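Carboxylic ester hydrolase (Aspergillus niger, PDB 7K4O) hydrolyses ester bonds of tannins as a tannase-family serine esterase, probably releasing gallic acid. Local coordinates at residues G492-Q504 with E508-R520. Numbering follows the deposited sequence.
Sequences GVVPTTLNATVLQ and EGQNQQLCAWPLR. With NAG (2-acetamido-2-deoxy-beta-D-glucopyranose), chain B; MAN (alpha-D-mannopyranose), chain C; MAN (alpha-D-mannopyranose), chain D.
Strands 498-502 and 511-514 run antiparallel at 140°, their axes 4.6 Å apart at closest approach, with L498 facing L514 and A500 facing Q512 as hydrogen-bonded pairs. Beyond the last bridge, V502 N donates a hydrogen bond to Q510 O, and G509 N donates one to V502 O at 2.7 Å. G509 has positive phi, a backbone setting that suits glycine.

The face of N499, T501, N511 and Q513 is polar and carries sugar. N499 OD1 accepts two amide N-H groups. Q513 NE2 donates to N499 OD1 in its carbonyl plane at 2.9 Å. N511 ND2 donates to the same N499 OD1 from above that plane, 3.0 Å away. Q513 is bent at chi2 (-58°), which turns its amide across toward N499, the two amide planes 27° apart. The same NE2 also donates to N511 OD1, while Q513 OE1 takes the T497 hydroxyl, OG1 to OE1 2.7 Å. Both ends of the Q513 amide are thus held.

This is a beta hairpin, whose strand 498-502 also pairs with strand 476-477. It bears an N-linked glycan: N499 ND2 is bonded to NAG C1. NAG O6 shares a hydrogen bond with T501 OG1 at 2.8 Å and accepts one from N511 ND2 at the same distance. Farther out, the O6 hydroxyls of two mannoses donate hydrogen bonds, one to G509 O and one to E508 OE2.

On the other face, A500 CB packs against L514 CG at 3.9 Å, and P476 touches both residues. L498 and L514 meet through their CB atoms. Past the strands, a water bridges T496 O to A516 N, and C515 is disulfide-bonded to C532.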
ATOM      1  N   GLY A 492     -25.107   1.094  -6.797  1.00 26.11           N
ATOM      2  CA  GLY A 492     -25.392  -0.360  -6.777  1.00 26.73           C
ATOM      3  C   GLY A 492     -24.589  -1.140  -7.818  1.00 29.89           C
ATOM      4  O   GLY A 492     -24.908  -2.333  -8.028  1.00 31.69           O
ATOM      5  N   VAL A 493     -23.563  -0.574  -8.458  1.00 27.64           N
ATOM      6  CA  VAL A 493     -22.833  -1.334  -9.515  1.00 26.68           C
ATOM      7  C   VAL A 493     -21.720  -2.178  -8.879  1.00 29.69           C
ATOM      8  O   VAL A 493     -20.660  -1.630  -8.495  1.00 27.18           O
ATOM      9  CB  VAL A 493     -22.297  -0.408 -10.596  1.00 29.80           C
ATOM     10  CG1 VAL A 493     -21.519  -1.164 -11.646  1.00 32.26           C
ATOM     11  CG2 VAL A 493     -23.411   0.421 -11.216  1.00 31.11           C
ATOM     12  N   VAL A 494     -21.899  -3.484  -8.820  1.00 28.30           N
ATOM     13  CA  VAL A 494     -20.916  -4.392  -8.173  1.00 31.52           C
ATOM     14  C   VAL A 494     -19.740  -4.608  -9.107  1.00 31.96           C
ATOM     15  O   VAL A 494     -19.910  -4.964 -10.293  1.00 32.97           O
ATOM     16  CB  VAL A 494     -21.544  -5.729  -7.784  1.00 37.76           C
ATOM     17  CG1 VAL A 494     -20.482  -6.680  -7.255  1.00 41.24           C
ATOM     18  CG2 VAL A 494     -22.663  -5.492  -6.790  1.00 38.92           C
ATOM     19  N   PRO A 495     -18.496  -4.394  -8.630  1.00 30.49           N
ATOM     20  CA  PRO A 495     -17.315  -4.584  -9.476  1.00 28.91           C
ATOM     21  C   PRO A 495     -16.885  -6.033  -9.641  1.00 30.87           C
ATOM     22  O   PRO A 495     -15.842  -6.458  -9.071  1.00 27.77           O
ATOM     23  CB  PRO A 495     -16.232  -3.783  -8.760  1.00 29.13           C
ATOM     24  CG  PRO A 495     -16.619  -3.833  -7.334  1.00 29.84           C
ATOM     25  CD  PRO A 495     -18.130  -3.853  -7.304  1.00 29.84           C
ATOM     26  N   THR A 496     -17.655  -6.796 -10.404  1.00 26.83           N
ATOM     27  CA  THR A 496     -17.327  -8.219 -10.631  1.00 28.79           C
ATOM     28  C   THR A 496     -15.850  -8.380 -10.981  1.00 27.41           C
ATOM     29  O   THR A 496     -15.135  -9.198 -10.330  1.00 30.44           O
ATOM     30  CB  THR A 496     -18.257  -8.759 -11.720  1.00 34.59           C
ATOM     31  OG1 THR A 496     -19.589  -8.444 -11.310  1.00 32.57           O
ATOM     32  CG2 THR A 496     -18.125 -10.242 -11.886  1.00 37.20           C
ATOM     33  N   THR A 497     -15.393  -7.695 -12.005  1.00 25.81           N
ATOM     34  CA  THR A 497     -13.959  -7.513 -12.286  1.00 26.09           C
ATOM     35  C   THR A 497     -13.620  -6.061 -11.965  1.00 26.58           C
ATOM     36  O   THR A 497     -14.521  -5.190 -11.999  1.00 26.26           O
ATOM     37  CB  THR A 497     -13.598  -7.879 -13.729  1.00 31.20           C
ATOM     38  OG1 THR A 497     -14.424  -7.080 -14.590  1.00 29.78           O
ATOM     39  CG2 THR A 497     -13.779  -9.356 -13.966  1.00 31.63           C
ATOM     40  N   LEU A 498     -12.358  -5.764 -11.678  1.00 26.20           N
ATOM     41  CA  LEU A 498     -11.943  -4.373 -11.448  1.00 26.30           C
ATOM     42  C   LEU A 498     -11.435  -3.760 -12.757  1.00 28.56           C
ATOM     43  O   LEU A 498     -10.596  -4.379 -13.436  1.00 24.81           O
ATOM     44  CB  LEU A 498     -10.866  -4.307 -10.365  1.00 24.59           C
ATOM     45  CG  LEU A 498     -10.418  -2.892  -9.984  1.00 23.93           C
ATOM     46  CD1 LEU A 498     -11.603  -2.112  -9.446  1.00 25.12           C
ATOM     47  CD2 LEU A 498      -9.308  -2.967  -8.922  1.00 23.93           C
ATOM     48  N   ASN A 499     -11.982  -2.598 -13.094  1.00 25.59           N
ATOM     49  CA  ASN A 499     -11.601  -1.879 -14.318  1.00 24.87           C
ATOM     50  C   ASN A 499     -10.108  -1.594 -14.295  1.00 27.87           C
ATOM     51  O   ASN A 499      -9.575  -1.164 -13.241  1.00 25.72           O
ATOM     52  CB  ASN A 499     -12.402  -0.587 -14.409  1.00 26.16           C
ATOM     53  CG  ASN A 499     -12.553  -0.084 -15.819  1.00 28.86           C
ATOM     54  OD1 ASN A 499     -12.745  -0.890 -16.756  1.00 27.52           O
ATOM     55  ND2 ASN A 499     -12.463   1.229 -15.941  1.00 24.81           N
ATOM     56  N   ALA A 500      -9.424  -1.710 -15.432  1.00 25.75           N
ATOM     57  CA  ALA A 500      -7.995  -1.390 -15.522  1.00 25.13           C
ATOM     58  C   ALA A 500      -7.612  -0.854 -16.898  1.00 26.87           C
ATOM     59  O   ALA A 500      -8.390  -1.018 -17.867  1.00 28.17           O
ATOM     60  CB  ALA A 500      -7.180  -2.594 -15.160  1.00 26.64           C
ATOM     61  N   THR A 501      -6.467  -0.216 -16.950  1.00 28.15           N
ATOM     62  CA  THR A 501      -5.984   0.481 -18.164  1.00 29.08           C
ATOM     63  C   THR A 501      -4.511   0.217 -18.347  1.00 30.11           C
ATOM     64  O   THR A 501      -3.763   0.206 -17.359  1.00 29.42           O
ATOM     65  CB  THR A 501      -6.274   1.976 -18.100  1.00 30.99           C
ATOM     66  OG1 THR A 501      -7.654   2.142 -17.790  1.00 30.10           O
ATOM     67  CG2 THR A 501      -5.925   2.655 -19.404  1.00 34.17           C
ATOM     68  N   VAL A 502      -4.109  -0.049 -19.596  1.00 28.21           N
ATOM     69  CA  VAL A 502      -2.674  -0.132 -19.946  1.00 30.75           C
ATOM     70  C   VAL A 502      -2.175   1.291 -20.068  1.00 29.83           C
ATOM     71  O   VAL A 502      -2.728   2.058 -20.873  1.00 33.27           O
ATOM     72  CB  VAL A 502      -2.468  -0.966 -21.230  1.00 31.03           C
ATOM     73  CG1 VAL A 502      -0.989  -0.990 -21.593  1.00 32.64           C
ATOM     74  CG2 VAL A 502      -3.050  -2.349 -21.063  1.00 29.07           C
ATOM     75  N   LEU A 503      -1.190   1.679 -19.263  1.00 30.24           N
ATOM     76  CA  LEU A 503      -0.789   3.091 -19.137  1.00 32.57           C
ATOM     77  C   LEU A 503       0.498   3.400 -19.924  1.00 36.37           C
ATOM     78  O   LEU A 503       0.884   4.586 -19.936  1.00 38.44           O
ATOM     79  CB  LEU A 503      -0.581   3.445 -17.653  1.00 30.67           C
ATOM     80  CG  LEU A 503      -1.814   3.261 -16.757  1.00 32.31           C
ATOM     81  CD1 LEU A 503      -1.546   3.719 -15.317  1.00 30.48           C
ATOM     82  CD2 LEU A 503      -2.998   4.017 -17.349  1.00 31.17           C
ATOM     83  N   GLN A 504       1.154   2.384 -20.465  1.00 37.94           N
ATOM     84  CA  GLN A 504       2.531   2.492 -21.025  1.00 45.32           C
ATOM     85  C   GLN A 504       2.561   1.704 -22.342  1.00 39.42           C
ATOM     86  O   GLN A 504       1.731   0.802 -22.522  1.00 35.55           O
ATOM     87  CB  GLN A 504       3.549   1.812 -20.091  1.00 47.73           C
ATOM     88  CG  GLN A 504       4.316   2.702 -19.138  1.00 61.72           C
ATOM     89  CD  GLN A 504       5.492   1.962 -18.524  1.00 67.80           C
ATOM     90  OE1 GLN A 504       5.349   1.171 -17.592  1.00 59.31           O
ATOM     91  NE2 GLN A 504       6.689   2.221 -19.038  1.00 75.77           N
ATOM     92  N   GLU A 508      -0.892   1.502 -24.908  1.00 36.71           N
ATOM     93  CA  GLU A 508      -1.295   2.569 -23.979  1.00 38.65           C
ATOM     94  C   GLU A 508      -2.730   2.987 -24.267  1.00 43.17           C
ATOM     95  O   GLU A 508      -3.079   3.245 -25.450  1.00 40.02           O
ATOM     96  CB  GLU A 508      -0.362   3.755 -24.089  1.00 42.57           C
ATOM     97  CG  GLU A 508      -0.755   4.912 -23.209  1.00 45.13           C
ATOM     98  CD  GLU A 508       0.299   6.004 -23.171  1.00 56.74           C
ATOM     99  OE1 GLU A 508       1.432   5.722 -23.614  1.00 63.36           O
ATOM    100  OE2 GLU A 508       0.009   7.113 -22.652  1.00 53.30           O
ATOM    101  N   GLY A 509      -3.560   3.041 -23.218  1.00 40.78           N
ATOM    102  CA  GLY A 509      -4.963   3.464 -23.328  1.00 35.30           C
ATOM    103  C   GLY A 509      -5.936   2.299 -23.425  1.00 33.87           C
ATOM    104  O   GLY A 509      -7.119   2.537 -23.216  1.00 39.97           O
ATOM    105  N   GLN A 510      -5.498   1.075 -23.695  1.00 34.31           N
ATOM    106  CA  GLN A 510      -6.379  -0.101 -23.819  1.00 38.04           C
ATOM    107  C   GLN A 510      -6.962  -0.503 -22.458  1.00 36.54           C
ATOM    108  O   GLN A 510      -6.284  -0.351 -21.415  1.00 33.98           O
ATOM    109  CB  GLN A 510      -5.632  -1.272 -24.431  1.00 42.84           C
ATOM    110  CG  GLN A 510      -5.272  -0.979 -25.884  1.00 57.31           C
ATOM    111  CD  GLN A 510      -4.864  -2.169 -26.723  1.00 62.23           C
ATOM    112  OE1 GLN A 510      -4.752  -3.317 -26.259  1.00 61.85           O
ATOM    113  NE2 GLN A 510      -4.617  -1.859 -27.987  1.00 63.53           N
ATOM    114  N   ASN A 511      -8.177  -1.010 -22.510  1.00 35.07           N
ATOM    115  CA  ASN A 511      -8.913  -1.503 -21.336  1.00 33.58           C
ATOM    116  C   ASN A 511      -8.550  -2.946 -21.042  1.00 38.60           C
ATOM    117  O   ASN A 511      -8.326  -3.721 -21.968  1.00 38.02           O
ATOM    118  CB  ASN A 511     -10.409  -1.362 -21.541  1.00 32.86           C
ATOM    119  CG  ASN A 511     -11.175  -1.703 -20.277  1.00 32.37           C
ATOM    120  OD1 ASN A 511     -11.743  -2.793 -20.181  1.00 32.10           O
ATOM    121  ND2 ASN A 511     -11.136  -0.804 -19.288  1.00 29.53           N
ATOM    122  N   GLN A 512      -8.513  -3.292 -19.757  1.00 30.03           N
ATOM    123  CA  GLN A 512      -8.473  -4.686 -19.261  1.00 30.76           C
ATOM    124  C   GLN A 512      -9.280  -4.788 -17.970  1.00 30.43           C
ATOM    125  O   GLN A 512      -9.600  -3.751 -17.363  1.00 33.85           O
ATOM    126  CB  GLN A 512      -7.039  -5.136 -18.987  1.00 36.12           C
ATOM    127  CG  GLN A 512      -6.326  -5.592 -20.256  1.00 45.98           C
ATOM    128  CD  GLN A 512      -5.001  -6.274 -19.980  1.00 43.53           C
ATOM    129  OE1 GLN A 512      -4.822  -6.989 -18.999  1.00 40.49           O
ATOM    130  NE2 GLN A 512      -4.055  -6.016 -20.864  1.00 50.21           N
ATOM    131  N   GLN A 513      -9.676  -5.996 -17.662  1.00 27.50           N
ATOM    132  CA  GLN A 513     -10.414  -6.310 -16.442  1.00 30.41           C
ATOM    133  C   GLN A 513      -9.517  -7.147 -15.523  1.00 29.97           C
ATOM    134  O   GLN A 513      -8.795  -8.022 -16.019  1.00 31.68           O
ATOM    135  CB  GLN A 513     -11.712  -6.993 -16.794  1.00 28.28           C
ATOM    136  CG  GLN A 513     -12.676  -6.099 -17.609  1.00 28.94           C
ATOM    137  CD  GLN A 513     -13.014  -4.824 -16.864  1.00 27.72           C
ATOM    138  OE1 GLN A 513     -13.382  -4.884 -15.702  1.00 28.60           O
ATOM    139  NE2 GLN A 513     -12.933  -3.683 -17.541  1.00 26.80           N
ATOM    140  N   LEU A 514      -9.678  -6.967 -14.208  1.00 27.75           N
ATOM    141  CA  LEU A 514      -8.941  -7.790 -13.192  1.00 25.23           C
ATOM    142  C   LEU A 514      -9.894  -8.697 -12.454  1.00 25.21           C
ATOM    143  O   LEU A 514     -10.963  -8.260 -11.970  1.00 27.02           O
ATOM    144  CB  LEU A 514      -8.193  -6.855 -12.242  1.00 25.44           C
ATOM    145  CG  LEU A 514      -7.329  -5.759 -12.818  1.00 28.41           C
ATOM    146  CD1 LEU A 514      -6.751  -4.893 -11.693  1.00 30.59           C
ATOM    147  CD2 LEU A 514      -6.192  -6.323 -13.654  1.00 30.15           C
ATOM    148  N   CYS A 515      -9.567  -9.995 -12.400  1.00 24.15           N
ATOM    149  CA  CYS A 515     -10.328 -11.031 -11.675  1.00 26.36           C
ATOM    150  C   CYS A 515     -10.286 -10.766 -10.161  1.00 25.25           C
ATOM    151  O   CYS A 515      -9.230 -10.321  -9.652  1.00 27.20           O
ATOM    152  CB  CYS A 515      -9.759 -12.429 -11.942  1.00 32.00           C
ATOM    153  SG  CYS A 515      -9.904 -12.887 -13.695  0.91 34.51           S
ATOM    154  N   ALA A 516     -11.403 -11.000  -9.505  1.00 26.28           N
ATOM    155  CA  ALA A 516     -11.576 -10.906  -8.045  1.00 25.25           C
ATOM    156  C   ALA A 516     -11.154 -12.225  -7.438  1.00 24.60           C
ATOM    157  O   ALA A 516     -11.678 -13.289  -7.824  1.00 25.81           O
ATOM    158  CB  ALA A 516     -13.004 -10.615  -7.674  1.00 26.58           C
ATOM    159  N   TRP A 517     -10.243 -12.144  -6.482  1.00 24.13           N
ATOM    160  CA  TRP A 517      -9.859 -13.287  -5.628  1.00 26.18           C
ATOM    161  C   TRP A 517     -11.115 -13.967  -5.144  1.00 24.37           C
ATOM    162  O   TRP A 517     -12.075 -13.313  -4.748  1.00 25.43           O
ATOM    163  CB  TRP A 517      -9.005 -12.776  -4.438  1.00 24.86           C
ATOM    164  CG  TRP A 517      -8.524 -13.878  -3.550  1.00 23.79           C
ATOM    165  CD1 TRP A 517      -9.071 -14.304  -2.388  1.00 24.58           C
ATOM    166  CD2 TRP A 517      -7.445 -14.791  -3.846  1.00 24.18           C
ATOM    167  NE1 TRP A 517      -8.395 -15.410  -1.925  1.00 24.49           N
ATOM    168  CE2 TRP A 517      -7.417 -15.737  -2.815  1.00 23.92           C
ATOM    169  CE3 TRP A 517      -6.565 -14.932  -4.926  1.00 25.06           C
ATOM    170  CZ2 TRP A 517      -6.517 -16.805  -2.809  1.00 25.79           C
ATOM    171  CZ3 TRP A 517      -5.640 -15.963  -4.901  1.00 25.91           C
ATOM    172  CH2 TRP A 517      -5.651 -16.894  -3.870  1.00 25.95           C
ATOM    173  N   PRO A 518     -11.199 -15.311  -5.067  1.00 23.94           N
ATOM    174  CA  PRO A 518     -10.113 -16.261  -5.371  1.00 26.08           C
ATOM    175  C   PRO A 518     -10.039 -16.802  -6.802  1.00 28.29           C
ATOM    176  O   PRO A 518      -9.274 -17.743  -7.042  1.00 28.22           O
ATOM    177  CB  PRO A 518     -10.481 -17.422  -4.444  1.00 25.14           C
ATOM    178  CG  PRO A 518     -11.984 -17.436  -4.451  1.00 27.69           C
ATOM    179  CD  PRO A 518     -12.365 -15.973  -4.507  1.00 25.86           C
ATOM    180  N   LEU A 519     -10.744 -16.154  -7.723  1.00 27.74           N
ATOM    181  CA  LEU A 519     -10.617 -16.493  -9.151  1.00 28.18           C
ATOM    182  C   LEU A 519      -9.277 -15.965  -9.649  1.00 31.35           C
ATOM    183  O   LEU A 519      -8.729 -14.963  -9.123  1.00 26.76           O
ATOM    184  CB  LEU A 519     -11.803 -15.887  -9.924  1.00 28.29           C
ATOM    185  CG  LEU A 519     -13.186 -16.348  -9.453  1.00 29.27           C
ATOM    186  CD1 LEU A 519     -14.270 -15.587 -10.209  1.00 31.38           C
ATOM    187  CD2 LEU A 519     -13.356 -17.852  -9.649  1.00 33.03           C
ATOM    188  N   ARG A 520      -8.735 -16.608 -10.686  1.00 28.65           N
ATOM    189  CA  ARG A 520      -7.494 -16.166 -11.356  1.00 26.79           C
ATOM    190  C   ARG A 520      -7.752 -15.968 -12.851  1.00 29.72           C
ATOM    191  O   ARG A 520      -8.649 -16.635 -13.397  1.00 31.08           O
ATOM    192  CB  ARG A 520      -6.363 -17.202 -11.246  1.00 26.61           C
ATOM    193  CG  ARG A 520      -6.055 -17.764  -9.878  1.00 30.25           C
ATOM    194  CD  ARG A 520      -5.793 -16.728  -8.816  1.00 27.80           C
ATOM    195  NE  ARG A 520      -4.730 -15.800  -9.120  1.00 28.92           N
ATOM    196  CZ  ARG A 520      -4.860 -14.459  -9.033  1.00 30.69           C
ATOM    197  NH1 ARG A 520      -6.022 -13.905  -8.688  1.00 30.94           N
ATOM    198  NH2 ARG A 520      -3.833 -13.701  -9.286  1.00 31.09           N
TER
HETATM  199  C1  NAG B   1     -12.632   1.837 -17.242  0.85 28.68           C
HETATM  200  C2  NAG B   1     -13.442   3.093 -17.117  0.91 27.72           C
HETATM  201  C3  NAG B   1     -13.652   3.695 -18.514  0.79 30.22           C
HETATM  202  C4  NAG B   1     -12.300   3.908 -19.193  1.00 31.14           C
HETATM  203  C5  NAG B   1     -11.565   2.574 -19.206  0.94 29.63           C
HETATM  204  C6  NAG B   1     -10.162   2.662 -19.811  1.00 30.00           C
HETATM  205  C7  NAG B   1     -14.997   3.288 -15.310  0.84 33.12           C
HETATM  206  C8  NAG B   1     -16.244   3.014 -14.604  0.86 36.82           C
HETATM  207  N2  NAG B   1     -14.691   2.783 -16.510  0.86 29.91           N
HETATM  208  O3  NAG B   1     -14.303   4.968 -18.371  0.85 28.34           O
HETATM  209  O4  NAG B   1     -12.598   4.323 -20.556  1.00 35.62           O
HETATM  210  O5  NAG B   1     -11.413   2.132 -17.854  0.85 27.27           O
HETATM  211  O6  NAG B   1      -9.519   1.425 -19.736  0.84 26.03           O
HETATM  212  O7  NAG B   1     -14.279   4.043 -14.732  1.00 38.84           O
HETATM  213  C1  MAN C   6      -7.945   9.096 -21.443  1.00 45.91           C
HETATM  214  C2  MAN C   6      -7.683   9.548 -19.976  0.89 42.74           C
HETATM  215  C3  MAN C   6      -6.464   8.774 -19.484  0.57 39.21           C
HETATM  216  C4  MAN C   6      -6.699   7.265 -19.483  0.85 37.91           C
HETATM  217  C5  MAN C   6      -7.185   6.837 -20.882  1.00 40.84           C
HETATM  218  C6  MAN C   6      -7.783   5.467 -20.949  1.00 37.79           C
HETATM  219  O2  MAN C   6      -8.807   9.230 -19.145  0.92 36.25           O
HETATM  220  O3  MAN C   6      -6.197   9.348 -18.210  0.91 35.57           O
HETATM  221  O4  MAN C   6      -5.471   6.595 -19.182  0.85 31.84           O
HETATM  222  O5  MAN C   6      -8.226   7.694 -21.401  0.96 44.15           O
HETATM  223  O6  MAN C   6      -8.082   5.072 -22.388  0.91 36.98           O
HETATM  224  C1  MAN D   5      -6.737   8.167 -24.128  1.00 58.55           C
HETATM  225  C2  MAN D   5      -6.921   9.592 -23.621  0.72 52.06           C
HETATM  226  C3  MAN D   5      -5.865  10.428 -24.309  0.58 49.45           C
HETATM  227  C4  MAN D   5      -4.473   9.877 -24.041  0.94 53.40           C
HETATM  228  C5  MAN D   5      -4.385   8.453 -24.584  0.62 54.45           C
HETATM  229  C6  MAN D   5      -3.040   7.828 -24.327  0.84 59.32           C
HETATM  230  O2  MAN D   5      -6.767   9.612 -22.180  0.98 49.80           O
HETATM  231  O3  MAN D   5      -6.011  11.721 -23.771  0.91 48.04           O
HETATM  232  O4  MAN D   5      -3.552  10.682 -24.753  0.98 55.98           O
HETATM  233  O5  MAN D   5      -5.393   7.628 -23.957  1.00 49.80           O
HETATM  234  O6  MAN D   5      -2.864   7.838 -22.906  1.00 54.70           O
HETATM  235  O   HOH W   1     -13.925 -11.580 -10.979  1.00 29.18           O
HETATM  236  O   HOH W   2      -0.887   6.589 -19.701  1.00 43.02           O